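Local coordinates for protein malonyl CoA-ACP transacylase (PDB 3K89) that probably transfers the malonyl group of malonyl-CoA to holo acyl carrier protein, releasing CoA and supplying malonyl units for fatty acid synthesis, at residues W76-A81 / A303-A308; R83-A88 / I271-E276. One frame throughout, in Å; residues are numbered along the deposited sequence.

Contact 1 (W76-A81 / A303-A308)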
loop_
_atom_site.group_PDB
_atom_site.type_symbol
_atom_site.label_atom_id
_atom_site.label_comp_id
_atom_site.label_asym_id
_atom_site.label_seq_id
_atom_site.Cartn_x
_atom_site.Cartn_y
_atom_site.Cartn_z
ATOM N N TRP A 76 -13.770 2.441 -4.084
ATOM C CA TRP A 76 -13.663 3.621 -4.945
ATOM C C TRP A 76 -14.902 3.751 -5.832
ATOM O O TRP A 76 -15.500 4.826 -5.931
ATOM C CB TRP A 76 -12.409 3.508 -5.829
ATOM C CG TRP A 76 -12.331 4.571 -6.908
ATOM C CD1 TRP A 76 -12.525 4.399 -8.262
ATOM C CD2 TRP A 76 -12.045 5.953 -6.711
ATOM N NE1 TRP A 76 -12.350 5.603 -8.912
ATOM C CE2 TRP A 76 -12.062 6.572 -7.989
ATOM C CE3 TRP A 76 -11.753 6.733 -5.586
ATOM C CZ2 TRP A 76 -11.812 7.927 -8.165
ATOM C CZ3 TRP A 76 -11.508 8.090 -5.762
ATOM C CH2 TRP A 76 -11.539 8.673 -7.047
ATOM N N ARG A 77 -15.284 2.651 -6.469
ATOM C CA ARG A 77 -16.424 2.663 -7.400
ATOM C C ARG A 77 -17.731 2.931 -6.664
ATOM O O ARG A 77 -18.608 3.635 -7.184
ATOM C CB ARG A 77 -16.480 1.372 -8.208
ATOM C CG ARG A 77 -15.353 1.301 -9.239
ATOM C CD ARG A 77 -15.374 -0.017 -9.979
ATOM N NE ARG A 77 -14.412 -0.041 -11.090
ATOM C CZ ARG A 77 -14.294 -1.066 -11.938
ATOM N NH1 ARG A 77 -15.054 -2.154 -11.788
ATOM N NH2 ARG A 77 -13.398 -1.030 -12.919
ATOM N N LEU A 78 -17.824 2.419 -5.440
ATOM C CA LEU A 78 -18.997 2.662 -4.597
ATOM C C LEU A 78 -19.131 4.139 -4.263
ATOM O O LEU A 78 -20.191 4.737 -4.498
ATOM C CB LEU A 78 -18.923 1.809 -3.323
ATOM C CG LEU A 78 -20.028 1.972 -2.272
ATOM C CD1 LEU A 78 -21.410 1.697 -2.860
ATOM C CD2 LEU A 78 -19.749 1.046 -1.082
ATOM N N TRP A 79 -18.064 4.722 -3.714
ATOM C CA TRP A 79 -18.035 6.138 -3.354
ATOM C C TRP A 79 -18.384 7.001 -4.556
ATOM O O TRP A 79 -19.242 7.888 -4.465
ATOM C CB TRP A 79 -16.639 6.515 -2.859
ATOM C CG TRP A 79 -16.529 7.928 -2.400
ATOM C CD1 TRP A 79 -16.153 9.009 -3.144
ATOM C CD2 TRP A 79 -16.788 8.421 -1.081
ATOM N NE1 TRP A 79 -16.151 10.138 -2.365
ATOM C CE2 TRP A 79 -16.544 9.803 -1.096
ATOM C CE3 TRP A 79 -17.203 7.819 0.117
ATOM C CZ2 TRP A 79 -16.703 10.610 0.039
ATOM C CZ3 TRP A 79 -17.351 8.618 1.250
ATOM C CH2 TRP A 79 -17.107 10.000 1.199
ATOM N N THR A 80 -17.726 6.731 -5.680
ATOM C CA THR A 80 -17.896 7.562 -6.865
ATOM C C THR A 80 -19.315 7.429 -7.449
ATOM O O THR A 80 -19.871 8.426 -7.929
ATOM C CB THR A 80 -16.754 7.365 -7.910
ATOM O OG1 THR A 80 -16.635 5.988 -8.270
ATOM C CG2 THR A 80 -15.428 7.823 -7.336
ATOM N N ALA A 81 -19.914 6.236 -7.364
ATOM C CA ALA A 81 -21.310 6.040 -7.796
ATOM C C ALA A 81 -22.308 6.723 -6.862
ATOM O O ALA A 81 -23.327 7.270 -7.325
ATOM C CB ALA A 81 -21.650 4.572 -7.916
ATOM N N ALA A 303 -20.761 1.311 8.598
ATOM C CA ALA A 303 -20.886 2.490 9.451
ATOM C C ALA A 303 -19.835 3.559 9.163
ATOM O O ALA A 303 -20.127 4.761 9.234
ATOM C CB ALA A 303 -20.862 2.087 10.936
ATOM N N ASP A 304 -18.609 3.143 8.859
ATOM C CA ASP A 304 -17.562 4.121 8.581
ATOM C C ASP A 304 -17.791 4.772 7.222
ATOM O O ASP A 304 -17.628 5.982 7.069
ATOM C CB ASP A 304 -16.186 3.449 8.625
ATOM C CG ASP A 304 -15.794 3.023 10.025
ATOM O OD1 ASP A 304 -16.098 3.746 10.997
ATOM O OD2 ASP A 304 -15.160 1.942 10.167
ATOM N N TYR A 305 -18.187 3.958 6.250
ATOM C CA TYR A 305 -18.554 4.458 4.927
ATOM C C TYR A 305 -19.683 5.489 5.008
ATOM O O TYR A 305 -19.555 6.605 4.485
ATOM C CB TYR A 305 -18.911 3.296 3.988
ATOM C CG TYR A 305 -19.314 3.768 2.630
ATOM C CD1 TYR A 305 -18.355 4.012 1.645
ATOM C CD2 TYR A 305 -20.643 4.025 2.335
ATOM C CE1 TYR A 305 -18.726 4.488 0.397
ATOM C CE2 TYR A 305 -21.022 4.493 1.090
ATOM C CZ TYR A 305 -20.059 4.724 0.127
ATOM O OH TYR A 305 -20.430 5.201 -1.111
ATOM N N ALA A 306 -20.770 5.143 5.705
ATOM C CA ALA A 306 -21.918 6.049 5.830
ATOM C C ALA A 306 -21.548 7.319 6.568
ATOM O O ALA A 306 -22.012 8.407 6.212
ATOM C CB ALA A 306 -23.090 5.360 6.534
ATOM N N GLY A 307 -20.700 7.180 7.586
ATOM C CA GLY A 307 -20.245 8.316 8.385
ATOM C C GLY A 307 -19.464 9.335 7.572
ATOM O O GLY A 307 -19.659 10.540 7.717
ATOM N N ALA A 308 -18.559 8.840 6.724
ATOM C CA ALA A 308 -17.756 9.686 5.852
ATOM C C ALA A 308 -18.644 10.304 4.779
ATOM O O ALA A 308 -18.551 11.496 4.515
ATOM C CB ALA A 308 -16.651 8.862 5.197
#
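Y305 reaches across with its phenol to W79 and L78: the axes of 76-81 and 303-308 approach to 12.1 Å and run at 35° to one another. The aromatic pair is an offset edge-to-face stack, with the benzo edge of W79 turned toward the Y305 face, planes at 89° and ring centroids 5.8 Å apart. Its closest atoms are W79 CE3 and Y305 CE1, at 3.7 Å.

L78 adds a CH-pi contact. Its CD2 sits over one face of the phenol ring, 4.0 Å from the centroid and offset toward the rim, while L78 CG lies 3.7 Å from Y305 CZ. Both L78 and Y305 hold CG anti to the backbone N (chi1 179° for Y305), which carries each side chain toward the other helix.

Next along the same edge of the indole, the A308 methyl comes up to the benzo ring, with W79 CZ3 4.0 Å from A308 CB.

The polar ends look outside these segments: Y305 OH hydrogen-bonds to OE1 of Q82, and W79 NE1 to the carbonyl of Q85. As a whole, the contact lays helix 302-311 against the C-terminal end of helix 61-81; W79 also meets F8 of strand 6-10 edge-to-face, L78 touches Q30 of helix 30-42, and A308 rests on R297 of strand 295-298.

Contact 2 (R83-A88 / I271-E276)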
loop_
_atom_site.group_PDB
_atom_site.type_symbol
_atom_site.label_atom_id
_atom_site.label_comp_id
_atom_site.label_asym_id
_atom_site.label_seq_id
_atom_site.Cartn_x
_atom_site.Cartn_y
_atom_site.Cartn_z
ATOM N N ARG A 83 -22.122 9.421 -5.291
ATOM C CA ARG A 83 -21.982 10.881 -5.311
ATOM C C ARG A 83 -21.143 11.422 -4.168
ATOM O O ARG A 83 -21.384 12.525 -3.684
ATOM C CB ARG A 83 -23.359 11.587 -5.337
ATOM C CG ARG A 83 -24.292 11.179 -6.483
ATOM C CD ARG A 83 -24.012 11.943 -7.779
ATOM N NE ARG A 83 -22.605 11.883 -8.180
ATOM C CZ ARG A 83 -21.993 10.794 -8.641
ATOM N NH1 ARG A 83 -22.650 9.642 -8.757
ATOM N NH2 ARG A 83 -20.708 10.854 -8.972
ATOM N N GLY A 84 -20.153 10.652 -3.734
ATOM C CA GLY A 84 -19.192 11.174 -2.781
ATOM C C GLY A 84 -18.351 12.236 -3.469
ATOM O O GLY A 84 -18.187 12.206 -4.693
ATOM N N GLN A 85 -17.828 13.179 -2.688
ATOM C CA GLN A 85 -16.930 14.203 -3.216
ATOM C C GLN A 85 -15.734 13.545 -3.922
ATOM O O GLN A 85 -15.169 12.580 -3.409
ATOM C CB GLN A 85 -16.448 15.123 -2.086
ATOM C CG GLN A 85 -17.543 16.051 -1.515
ATOM C CD GLN A 85 -17.117 16.835 -0.262
ATOM O OE1 GLN A 85 -17.885 17.661 0.250
ATOM N NE2 GLN A 85 -15.905 16.578 0.236
ATOM N N ARG A 86 -15.379 14.045 -5.109
ATOM C CA ARG A 86 -14.169 13.589 -5.801
ATOM C C ARG A 86 -12.899 14.152 -5.167
ATOM O O ARG A 86 -12.764 15.373 -5.021
ATOM C CB ARG A 86 -14.207 13.954 -7.289
ATOM C CG ARG A 86 -14.401 12.775 -8.214
ATOM C CD ARG A 86 -14.717 13.227 -9.642
ATOM N NE ARG A 86 -13.805 14.270 -10.133
ATOM C CZ ARG A 86 -12.621 14.043 -10.704
ATOM N NH1 ARG A 86 -12.170 12.806 -10.860
ATOM N NH2 ARG A 86 -11.876 15.063 -11.117
ATOM N N PRO A 87 -11.947 13.267 -4.800
ATOM C CA PRO A 87 -10.702 13.764 -4.236
ATOM C C PRO A 87 -9.849 14.513 -5.268
ATOM O O PRO A 87 -9.926 14.214 -6.467
ATOM C CB PRO A 87 -9.995 12.489 -3.749
ATOM C CG PRO A 87 -10.522 11.407 -4.646
ATOM C CD PRO A 87 -11.960 11.793 -4.929
ATOM N N ALA A 88 -9.052 15.470 -4.792
ATOM C CA ALA A 88 -8.173 16.246 -5.644
ATOM C C ALA A 88 -6.834 15.543 -5.843
ATOM O O ALA A 88 -6.129 15.814 -6.824
ATOM C CB ALA A 88 -7.949 17.629 -5.066
ATOM N N ILE A 271 -4.790 19.568 1.372
ATOM C CA ILE A 271 -5.631 18.478 1.849
ATOM C C ILE A 271 -5.849 18.547 3.370
ATOM O O ILE A 271 -4.885 18.673 4.135
ATOM C CB ILE A 271 -5.022 17.101 1.464
ATOM C CG1 ILE A 271 -4.867 16.991 -0.065
ATOM C CG2 ILE A 271 -5.865 15.951 2.026
ATOM C CD1 ILE A 271 -6.165 17.126 -0.838
ATOM N N THR A 272 -7.115 18.461 3.783
ATOM C CA THR A 272 -7.522 18.445 5.198
ATOM C C THR A 272 -8.356 17.208 5.544
ATOM O O THR A 272 -8.593 16.914 6.722
ATOM C CB THR A 272 -8.372 19.697 5.565
ATOM O OG1 THR A 272 -9.613 19.652 4.858
ATOM C CG2 THR A 272 -7.635 20.981 5.215
ATOM N N ARG A 273 -8.816 16.492 4.519
ATOM C CA ARG A 273 -9.676 15.325 4.710
ATOM C C ARG A 273 -9.119 14.180 3.886
ATOM O O ARG A 273 -8.839 14.363 2.719
ATOM C CB ARG A 273 -11.105 15.605 4.238
ATOM C CG ARG A 273 -11.823 16.770 4.929
ATOM C CD ARG A 273 -13.065 17.153 4.126
ATOM N NE ARG A 273 -14.025 17.925 4.910
ATOM C CZ ARG A 273 -15.225 18.309 4.471
ATOM N NH1 ARG A 273 -15.628 18.001 3.244
ATOM N NH2 ARG A 273 -16.031 19.003 5.266
ATOM N N ILE A 274 -8.965 13.009 4.504
ATOM C CA ILE A 274 -8.432 11.847 3.785
ATOM C C ILE A 274 -9.292 10.624 4.045
ATOM O O ILE A 274 -9.516 10.232 5.201
ATOM C CB ILE A 274 -6.953 11.559 4.158
ATOM C CG1 ILE A 274 -6.064 12.787 3.909
ATOM C CG2 ILE A 274 -6.413 10.351 3.366
ATOM C CD1 ILE A 274 -4.610 12.630 4.321
ATOM N N ALA A 275 -9.780 10.016 2.974
ATOM C CA ALA A 275 -10.507 8.749 3.108
ATOM C C ALA A 275 -9.560 7.594 2.867
ATOM O O ALA A 275 -8.801 7.614 1.900
ATOM C CB ALA A 275 -11.645 8.684 2.127
ATOM N N GLU A 276 -9.636 6.575 3.724
ATOM C CA GLU A 276 -8.920 5.329 3.474
ATOM C C GLU A 276 -9.854 4.418 2.680
ATOM O O GLU A 276 -10.841 3.876 3.216
ATOM C CB GLU A 276 -8.455 4.691 4.792
ATOM C CG GLU A 276 -7.620 3.414 4.570
ATOM C CD GLU A 276 -6.836 2.971 5.796
ATOM O OE1 GLU A 276 -7.095 3.500 6.895
ATOM O OE2 GLU A 276 -5.929 2.131 5.648
#
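Q85 and R273 bring their flat ends together side by side. The two side chains cross at about a right angle, yet the terminal groups are turned so that amide and guanidinium planes differ by just 16°. The amide comes to the guanidinium at its edge, with Q85 CD near the guanidinium plane and 4.0 Å from R273 NH1. The nearest amide atom, modelled as Q85 NE2, is 3.3 Å from R273 NH1. The amide is probably turned over in the model, so which of its two ends faces the arginine is uncertain, and with it the nature of the contact.

Each residue sends its side chain toward the other segment. R273 has CG anti to its carbonyl carbon (chi1 -59°) and runs extended from CG to NE, which lets the guanidinium span most of the distance; Q85, also extended beyond CG, covers the rest.

That distance is set by the parallel sheet at the core of the acyl transferase fold. Strand 6-10 lies between strands 86-92 and 273-276, so the pair reaches from the loop just ahead of strand 86-92 across to a strand that is not its neighbour. The start of strand 6-10 and the residue before it are tied to either side by backbone hydrogen bonds, L6 with A88 and T5 with R273. Strand 86-92 then runs on to the predicted active-site S94, in what looks like a nucleophile elbow, though the contact itself is well away from that site.

At the margin of the contact, A88 CB and I271 CD1 come to 4.6 Å. I271 touches A7 of the middle strand and L266 of helix 259-268. R273, for its part, touches W312, just after helix 302-311, and A275 two residues along the strand touches the same tryptophan.

Following the chain from the N terminus, helix 61-81 gives the first half of contact 1, and a short turn leads directly into strand 86-92 and the first half of contact 2. With 182 residues between its two segments, contact 2 is closed when 271-276 returns; strand 295-298 follows, then helix 302-311 closes contact 1. Contact 2 is thus nested inside the loop of contact 1, their centres 10 Å apart. They touch where helix passes into strand: W79 O probably accepts a hydrogen bond from G84 N (3.0 Å), and W76 CZ3 packs on P87 CG. Together they tie the last helix and strand 273-276 of the parallel sheet to its early helix-strand unit.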